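Local coordinates for protein formate oxidase (Aspergillus oryzae, PDB 5ZU2) that oxidises formate as an FAD-dependent oxidase of the glucose-methanol-choline (GMC) oxidoreductase family, at residues H228-I233 and A438-Q443; V10-G15 and L264-F269. The protein carries 1 engineered substitution. One frame throughout, in Å; residues are numbered along the deposited sequence.

Contact 1: residues H228-I233 and A438-Q443; sequences HSKRLI and ADPFQQ. With FAD (flavin-adenine dinucleotide), chain D; ACT (acetate ion), chain H.
A surface contact between H228 and the turn at P440 and F441 joins 227-235, an outer strand of the four-stranded mixed sheet, to the loop between strands 431-434 and 445-447. The two aromatic rings form an offset stack, centroids 4.4 Å apart and planes at 24°, with F441 CE1 lying 3.4 Å from H228 CG. H228 swings its ring to the turn by holding CG anti to the backbone N (chi1 -159°), and FAD N6A approaches the opposite face. Histidine suits this place because it stacks and donates at once: NE2 gives a bent hydrogen bond (139°) to P440 O, 3.0 Å away, meeting that oxygen from above its carbonyl plane. The same N-H also leans weakly toward an acetate O, probably from the crystallisation liquor. P440 lays CB 3.7 Å from S229 O, its rigid ring fitting the first inner position of a type I turn, D439 to Q442. D439 braces this turn as an Asx turn, OD1 accepting from F441 N. One water donates to both S229 O and P440 O. S229 N donates a nearly straight hydrogen bond to FAD N1A (3.0 Å), while OG turns to Q266. H228 and S229 line the adenine end of the FAD pocket, F441 backing the histidine.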
loop_
_atom_site.group_PDB
_atom_site.type_symbol
_atom_site.label_atom_id
_atom_site.label_comp_id
_atom_site.label_asym_id
_atom_site.label_seq_id
_atom_site.Cartn_x
_atom_site.Cartn_y
_atom_site.Cartn_z
ATOM N N HIS A 228 -5.865 5.039 21.836
ATOM C CA HIS A 228 -6.114 3.735 21.253
ATOM C C HIS A 228 -7.615 3.447 21.259
ATOM O O HIS A 228 -8.275 3.560 22.294
ATOM C CB HIS A 228 -5.326 2.685 22.031
ATOM C CG HIS A 228 -5.102 1.426 21.271
ATOM N ND1 HIS A 228 -3.944 1.187 20.562
ATOM C CD2 HIS A 228 -5.872 0.319 21.131
ATOM C CE1 HIS A 228 -4.020 -0.009 20.000
ATOM N NE2 HIS A 228 -5.176 -0.559 20.332
ATOM N N SER A 229 -8.158 3.086 20.106
ATOM C CA SER A 229 -9.601 2.895 20.022
ATOM C C SER A 229 -10.017 1.647 20.767
ATOM O O SER A 229 -9.339 0.617 20.727
ATOM C CB SER A 229 -10.069 2.804 18.569
ATOM O OG SER A 229 -9.497 1.673 17.924
ATOM N N LYS A 230 -11.120 1.752 21.489
ATOM C CA LYS A 230 -11.633 0.589 22.178
ATOM C C LYS A 230 -12.792 -0.042 21.432
ATOM O O LYS A 230 -12.830 -1.263 21.286
ATOM C CB LYS A 230 -12.064 0.947 23.605
ATOM C CG LYS A 230 -12.849 -0.176 24.246
ATOM C CD LYS A 230 -13.583 0.279 25.483
ATOM C CE LYS A 230 -14.168 -0.904 26.222
ATOM N NZ LYS A 230 -15.069 -0.448 27.324
ATOM N N ARG A 231 -13.686 0.771 20.880
ATOM C CA ARG A 231 -14.959 0.280 20.379
ATOM C C ARG A 231 -15.683 1.423 19.676
ATOM O O ARG A 231 -15.496 2.592 20.027
ATOM C CB ARG A 231 -15.801 -0.255 21.549
ATOM C CG ARG A 231 -17.115 -0.879 21.185
ATOM C CD ARG A 231 -17.949 -1.150 22.439
ATOM N NE ARG A 231 -17.279 -2.064 23.360
ATOM C CZ ARG A 231 -17.575 -2.164 24.650
ATOM N NH1 ARG A 231 -18.525 -1.387 25.170
ATOM N NH2 ARG A 231 -16.912 -3.027 25.422
ATOM N N LEU A 232 -16.479 1.085 18.660
ATOM C CA LEU A 232 -17.451 2.034 18.144
ATOM C C LEU A 232 -18.682 2.034 19.037
ATOM O O LEU A 232 -19.148 0.975 19.463
ATOM C CB LEU A 232 -17.846 1.697 16.707
ATOM C CG LEU A 232 -16.744 1.866 15.673
ATOM C CD1 LEU A 232 -17.150 1.248 14.330
ATOM C CD2 LEU A 232 -16.366 3.348 15.547
ATOM N N ILE A 233 -19.220 3.226 19.295
ATOM C CA ILE A 233 -20.431 3.396 20.095
ATOM C C ILE A 233 -21.626 3.244 19.172
ATOM O O ILE A 233 -21.894 4.121 18.347
ATOM C CB ILE A 233 -20.458 4.755 20.809
ATOM C CG1 ILE A 233 -19.211 4.914 21.693
ATOM C CG2 ILE A 233 -21.787 4.947 21.596
ATOM C CD1 ILE A 233 -19.076 6.263 22.341
ATOM N N ALA A 438 -11.177 -10.396 22.644
ATOM C CA ALA A 438 -11.913 -9.148 22.737
ATOM C C ALA A 438 -11.044 -8.006 23.255
ATOM O O ALA A 438 -11.545 -6.901 23.482
ATOM C CB ALA A 438 -13.138 -9.331 23.630
ATOM N N ASP A 439 -9.758 -8.247 23.425
ATOM C CA ASP A 439 -8.852 -7.231 23.941
ATOM C C ASP A 439 -8.514 -6.216 22.848
ATOM O O ASP A 439 -7.943 -6.590 21.815
ATOM C CB ASP A 439 -7.614 -7.916 24.470
ATOM C CG ASP A 439 -6.589 -6.972 25.020
ATOM O OD1 ASP A 439 -6.679 -5.733 24.890
ATOM O OD2 ASP A 439 -5.646 -7.526 25.587
ATOM N N PRO A 440 -8.866 -4.939 23.018
ATOM C CA PRO A 440 -8.584 -3.944 21.968
ATOM C C PRO A 440 -7.107 -3.663 21.785
ATOM O O PRO A 440 -6.736 -3.039 20.786
ATOM C CB PRO A 440 -9.314 -2.692 22.464
ATOM C CG PRO A 440 -10.197 -3.175 23.615
ATOM C CD PRO A 440 -9.535 -4.354 24.191
ATOM N N PHE A 441 -6.250 -4.099 22.703
ATOM C CA PHE A 441 -4.822 -3.850 22.592
ATOM C C PHE A 441 -4.047 -5.026 22.008
ATOM O O PHE A 441 -2.828 -4.922 21.843
ATOM C CB PHE A 441 -4.248 -3.469 23.960
ATOM C CG PHE A 441 -4.659 -2.105 24.420
ATOM C CD1 PHE A 441 -4.004 -0.978 23.947
ATOM C CD2 PHE A 441 -5.730 -1.940 25.307
ATOM C CE1 PHE A 441 -4.386 0.276 24.364
ATOM C CE2 PHE A 441 -6.112 -0.679 25.730
ATOM C CZ PHE A 441 -5.439 0.434 25.260
ATOM N N GLN A 442 -4.707 -6.138 21.691
ATOM C CA GLN A 442 -4.034 -7.212 20.974
ATOM C C GLN A 442 -4.208 -7.042 19.472
ATOM O O GLN A 442 -5.253 -6.598 18.986
ATOM C CB GLN A 442 -4.578 -8.574 21.384
ATOM C CG GLN A 442 -3.872 -9.137 22.572
ATOM C CD GLN A 442 -4.374 -10.502 22.944
ATOM O OE1 GLN A 442 -5.211 -11.095 22.242
ATOM N NE2 GLN A 442 -3.894 -11.006 24.076
ATOM N N GLN A 443 -3.176 -7.409 18.736
ATOM C CA GLN A 443 -3.301 -7.386 17.298
ATOM C C GLN A 443 -4.323 -8.429 16.855
ATOM O O GLN A 443 -4.583 -9.402 17.566
ATOM C CB GLN A 443 -1.947 -7.628 16.631
ATOM C CG GLN A 443 -1.367 -9.040 16.770
ATOM C CD GLN A 443 -0.259 -9.289 15.763
ATOM O OE1 GLN A 443 0.903 -8.954 16.013
ATOM N NE2 GLN A 443 -0.601 -9.880 14.632
HETATM P PA FAD D . -3.206 3.445 7.078
HETATM O O1A FAD D . -2.329 2.416 7.638
HETATM O O2A FAD D . -2.498 4.483 6.220
HETATM O O5B FAD D . -4.021 4.242 8.243
HETATM C C5B FAD D . -4.550 3.567 9.407
HETATM C C4B FAD D . -4.416 4.515 10.576
HETATM O O4B FAD D . -5.250 4.074 11.675
HETATM C C3B FAD D . -3.001 4.667 11.138
HETATM O O3B FAD D . -2.680 6.026 11.415
HETATM C C2B FAD D . -3.061 3.869 12.440
HETATM O O2B FAD D . -2.123 4.303 13.430
HETATM C C1B FAD D . -4.502 4.129 12.866
HETATM N N9A FAD D . -5.021 3.126 13.789
HETATM C C8A FAD D . -5.065 1.779 13.557
HETATM N N7A FAD D . -5.578 1.083 14.541
HETATM C C5A FAD D . -5.863 2.033 15.505
HETATM C C6A FAD D . -6.420 1.933 16.795
HETATM N N6A FAD D . -6.787 0.772 17.351
HETATM N N1A FAD D . -6.595 3.080 17.495
HETATM C C2A FAD D . -6.224 4.232 16.935
HETATM N N3A FAD D . -5.681 4.449 15.733
HETATM C C4A FAD D . -5.523 3.300 15.061
HETATM N N1 FAD D . 1.720 1.984 -1.456
HETATM C C2 FAD D . 2.085 2.506 -2.663
HETATM O O2 FAD D . 1.238 2.883 -3.487
HETATM N N3 FAD D . 3.444 2.626 -2.984
HETATM C C4 FAD D . 4.516 2.249 -2.176
HETATM O O4 FAD D . 5.677 2.388 -2.570
HETATM C C4X FAD D . 4.103 1.699 -0.889
HETATM N N5 FAD D . 5.039 1.308 -0.056
HETATM C C5X FAD D . 4.649 0.787 1.163
HETATM C C6 FAD D . 5.642 0.395 2.068
HETATM C C7 FAD D . 5.313 -0.120 3.316
HETATM C C7M FAD D . 6.416 -0.542 4.260
HETATM C C8 FAD D . 3.957 -0.239 3.675
HETATM C C8M FAD D . 3.562 -0.788 5.016
HETATM C C9 FAD D . 2.963 0.164 2.780
HETATM C C9A FAD D . 3.296 0.675 1.529
HETATM N N10 FAD D . 2.320 1.115 0.602
HETATM C C10 FAD D . 2.686 1.617 -0.618
HETATM C "C1'" FAD D . 0.892 0.960 0.877
HETATM C "C2'" FAD D . 0.193 2.227 1.330
HETATM O "O2'" FAD D . 1.065 3.006 2.145
HETATM C "C3'" FAD D . -1.028 1.815 2.153
HETATM O "O3'" FAD D . -1.780 0.819 1.465
HETATM C "C4'" FAD D . -1.971 2.944 2.559
HETATM O "O4'" FAD D . -1.205 3.968 3.201
HETATM C "C5'" FAD D . -3.084 2.391 3.422
HETATM O "O5'" FAD D . -3.916 3.479 3.867
HETATM P P FAD D . -5.073 3.260 4.901
HETATM O O1P FAD D . -5.616 4.665 5.165
HETATM O O2P FAD D . -5.957 2.173 4.364
HETATM O O3P FAD D . -4.337 2.754 6.209
HETATM C C ACT H . -3.207 -3.456 18.551
HETATM O O ACT H . -4.329 -3.012 18.906
HETATM O OXT ACT H . -2.922 -4.143 17.511
HETATM C CH3 ACT H . -2.007 -3.088 19.546
HETATM O O HOH W 1 -8.139 -1.287 19.222
#

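Contact 2: residues V10-G15 and L264-F269; sequences VIVGGG and LSQGVF. With FAD (flavin-adenine dinucleotide), chain D.
Q266 turns CG beside its own backbone N (chi1 -76°) and then runs extended, which carries its amide across to V12 and lays it flat over one face of the FAD adenine, nearly parallel to the ring; V12 sets CG1 anti to its N, which turns CG1 toward the amide oxygen. The two side chains meet at an oblique crossing, V12 CG1 lying 3.5 Å from Q266 OE1. Over the adenine, Q266 CD sits above FAD C5A, 3.4 Å away. The long, flat glutamine suits this place: its aliphatic part packs on the strand end, while OE1 probably takes a hydrogen bond from S229 OG and NE2 gives a weak one to E270 O.

Next to this crossing, V12 and L264 form a parallel beta bridge. Their branched side chains lie on the same face of the sheet, V12 CB 3.9 Å from L264 CD1, and helix 267-277 packs over them through L274 and L275. The strand pairing ends with S265 N donating to V12 O at 2.9 Å. S265 is small enough to sit at this strand end, where CB packs 3.5 Å from G13 O and OG bonds A541 O of the chain running on from the neighbouring strand 538-540.

Beyond V12 the glycines let the cofactor come close to the backbone. G13 has phi and psi both at 102°, and a side chain there would run into S265 O. At G15, just before helix 16-25, CA lies 3.2 Å from FAD O5B, leaving no room for a side chain. G267 is glycine chiefly for its backbone, whose positive phi would jam a CB against the preceding carbonyl; FAD O3P would merely crowd it. Strand, glycine turn and helix, with G13, G15 and G18, fit the GxGxxG dinucleotide-binding motif of Rossmann-type folds, consistent with the GMC family.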
loop_
_atom_site.group_PDB
_atom_site.type_symbol
_atom_site.label_atom_id
_atom_site.label_comp_id
_atom_site.label_asym_id
_atom_site.label_seq_id
_atom_site.Cartn_x
_atom_site.Cartn_y
_atom_site.Cartn_z
ATOM N N VAL A 10 -16.388 12.441 12.944
ATOM C CA VAL A 10 -15.312 11.791 13.680
ATOM C C VAL A 10 -14.641 10.807 12.743
ATOM O O VAL A 10 -15.299 9.904 12.212
ATOM C CB VAL A 10 -15.828 11.074 14.936
ATOM C CG1 VAL A 10 -14.721 10.243 15.554
ATOM C CG2 VAL A 10 -16.381 12.094 15.953
ATOM N N ILE A 11 -13.345 10.997 12.509
ATOM C CA ILE A 11 -12.520 10.027 11.791
ATOM C C ILE A 11 -11.741 9.205 12.812
ATOM O O ILE A 11 -11.044 9.755 13.679
ATOM C CB ILE A 11 -11.576 10.700 10.785
ATOM C CG1 ILE A 11 -12.339 11.162 9.537
ATOM C CG2 ILE A 11 -10.472 9.743 10.401
ATOM C CD1 ILE A 11 -13.254 12.345 9.723
ATOM N N VAL A 12 -11.881 7.891 12.726
ATOM C CA VAL A 12 -11.227 6.959 13.627
ATOM C C VAL A 12 -10.019 6.417 12.872
ATOM O O VAL A 12 -10.164 5.619 11.942
ATOM C CB VAL A 12 -12.189 5.850 14.060
ATOM C CG1 VAL A 12 -11.569 4.965 15.133
ATOM C CG2 VAL A 12 -13.528 6.468 14.508
ATOM N N GLY A 13 -8.825 6.893 13.231
ATOM C CA GLY A 13 -7.611 6.500 12.543
ATOM C C GLY A 13 -7.114 7.545 11.560
ATOM O O GLY A 13 -7.666 7.665 10.468
ATOM N N GLY A 14 -6.098 8.323 11.933
ATOM C CA GLY A 14 -5.585 9.388 11.096
ATOM C C GLY A 14 -4.561 8.930 10.081
ATOM O O GLY A 14 -3.438 9.437 10.044
ATOM N N GLY A 15 -4.943 7.994 9.230
ATOM C CA GLY A 15 -4.037 7.412 8.261
ATOM C C GLY A 15 -4.173 8.043 6.893
ATOM O O GLY A 15 -4.580 9.207 6.751
ATOM N N LEU A 264 -14.668 5.272 9.726
ATOM C CA LEU A 264 -13.672 4.346 10.239
ATOM C C LEU A 264 -12.582 4.188 9.180
ATOM O O LEU A 264 -12.870 3.807 8.042
ATOM C CB LEU A 264 -14.319 3.007 10.592
ATOM C CG LEU A 264 -13.374 1.903 11.064
ATOM C CD1 LEU A 264 -12.480 2.414 12.206
ATOM C CD2 LEU A 264 -14.137 0.629 11.460
ATOM N N SER A 265 -11.343 4.508 9.552
ATOM C CA SER A 265 -10.198 4.601 8.650
ATOM C C SER A 265 -8.963 3.976 9.300
ATOM O O SER A 265 -7.859 4.524 9.238
ATOM C CB SER A 265 -9.909 6.054 8.265
ATOM O OG SER A 265 -10.962 6.629 7.518
ATOM N N GLN A 266 -9.134 2.841 9.966
ATOM C CA GLN A 266 -8.033 2.254 10.711
ATOM C C GLN A 266 -7.207 1.300 9.878
ATOM O O GLN A 266 -6.343 0.618 10.426
ATOM C CB GLN A 266 -8.536 1.568 11.977
ATOM C CG GLN A 266 -8.900 2.565 13.086
ATOM C CD GLN A 266 -9.081 1.894 14.447
ATOM O OE1 GLN A 266 -9.026 2.563 15.492
ATOM N NE2 GLN A 266 -9.292 0.572 14.442
ATOM N N GLY A 267 -7.467 1.210 8.580
ATOM C CA GLY A 267 -6.645 0.414 7.700
ATOM C C GLY A 267 -7.084 -1.032 7.671
ATOM O O GLY A 267 -7.882 -1.493 8.490
ATOM N N VAL A 268 -6.488 -1.772 6.729
ATOM C CA VAL A 268 -6.967 -3.105 6.359
ATOM C C VAL A 268 -6.985 -4.085 7.538
ATOM O O VAL A 268 -7.785 -5.033 7.543
ATOM C CB VAL A 268 -6.118 -3.644 5.187
ATOM C CG1 VAL A 268 -4.650 -3.826 5.638
ATOM C CG2 VAL A 268 -6.680 -4.965 4.692
ATOM N N PHE A 269 -6.121 -3.890 8.545
ATOM C CA PHE A 269 -6.053 -4.822 9.672
ATOM C C PHE A 269 -6.868 -4.366 10.887
ATOM O O PHE A 269 -7.536 -5.194 11.506
ATOM C CB PHE A 269 -4.588 -5.079 10.084
ATOM C CG PHE A 269 -3.721 -5.632 8.955
ATOM C CD1 PHE A 269 -4.215 -6.611 8.089
ATOM C CD2 PHE A 269 -2.435 -5.141 8.743
ATOM C CE1 PHE A 269 -3.445 -7.097 7.041
ATOM C CE2 PHE A 269 -1.664 -5.617 7.696
ATOM C CZ PHE A 269 -2.164 -6.601 6.845
HETATM P PA FAD D . -3.206 3.445 7.078
HETATM O O1A FAD D . -2.329 2.416 7.638
HETATM O O2A FAD D . -2.498 4.483 6.220
HETATM O O5B FAD D . -4.021 4.242 8.243
HETATM C C5B FAD D . -4.550 3.567 9.407
HETATM C C4B FAD D . -4.416 4.515 10.576
HETATM O O4B FAD D . -5.250 4.074 11.675
HETATM C C3B FAD D . -3.001 4.667 11.138
HETATM O O3B FAD D . -2.680 6.026 11.415
HETATM C C2B FAD D . -3.061 3.869 12.440
HETATM O O2B FAD D . -2.123 4.303 13.430
HETATM C C1B FAD D . -4.502 4.129 12.866
HETATM N N9A FAD D . -5.021 3.126 13.789
HETATM C C8A FAD D . -5.065 1.779 13.557
HETATM N N7A FAD D . -5.578 1.083 14.541
HETATM C C5A FAD D . -5.863 2.033 15.505
HETATM C C6A FAD D . -6.420 1.933 16.795
HETATM N N6A FAD D . -6.787 0.772 17.351
HETATM N N1A FAD D . -6.595 3.080 17.495
HETATM C C2A FAD D . -6.224 4.232 16.935
HETATM N N3A FAD D . -5.681 4.449 15.733
HETATM C C4A FAD D . -5.523 3.300 15.061
HETATM N N1 FAD D . 1.720 1.984 -1.456
HETATM C C2 FAD D . 2.085 2.506 -2.663
HETATM O O2 FAD D . 1.238 2.883 -3.487
HETATM N N3 FAD D . 3.444 2.626 -2.984
HETATM C C4 FAD D . 4.516 2.249 -2.176
HETATM O O4 FAD D . 5.677 2.388 -2.570
HETATM C C4X FAD D . 4.103 1.699 -0.889
HETATM N N5 FAD D . 5.039 1.308 -0.056
HETATM C C5X FAD D . 4.649 0.787 1.163
HETATM C C6 FAD D . 5.642 0.395 2.068
HETATM C C7 FAD D . 5.313 -0.120 3.316
HETATM C C7M FAD D . 6.416 -0.542 4.260
HETATM C C8 FAD D . 3.957 -0.239 3.675
HETATM C C8M FAD D . 3.562 -0.788 5.016
HETATM C C9 FAD D . 2.963 0.164 2.780
HETATM C C9A FAD D . 3.296 0.675 1.529
HETATM N N10 FAD D . 2.320 1.115 0.602
HETATM C C10 FAD D . 2.686 1.617 -0.618
HETATM C "C1'" FAD D . 0.892 0.960 0.877
HETATM C "C2'" FAD D . 0.193 2.227 1.330
HETATM O "O2'" FAD D . 1.065 3.006 2.145
HETATM C "C3'" FAD D . -1.028 1.815 2.153
HETATM O "O3'" FAD D . -1.780 0.819 1.465
HETATM C "C4'" FAD D . -1.971 2.944 2.559
HETATM O "O4'" FAD D . -1.205 3.968 3.201
HETATM C "C5'" FAD D . -3.084 2.391 3.422
HETATM O "O5'" FAD D . -3.916 3.479 3.867
HETATM P P FAD D . -5.073 3.260 4.901
HETATM O O1P FAD D . -5.616 4.665 5.165
HETATM O O2P FAD D . -5.957 2.173 4.364
HETATM O O3P FAD D . -4.337 2.754 6.209
#

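The centres of contacts 1 and 2 lie about 13 Å apart, and both contacts touch FAD. Their segments alternate along the chain: 10-15, 228-233, 264-269, then 438-443. Contact 2 joins two neighbouring strands, 9-12 and 261-264, inside the five-stranded parallel sheet, whereas contact 1 starts from the edge strand 227-235 of a separate mixed sheet. The S229-Q266 pair beside the adenine is the polar junction of the two contacts, and L232 packs on L264. Helix 267-277 serves both, its K273 bonding P440 O while L274 touches V12 and S229. Distant parts of the sequence thus build one end of the cofactor site.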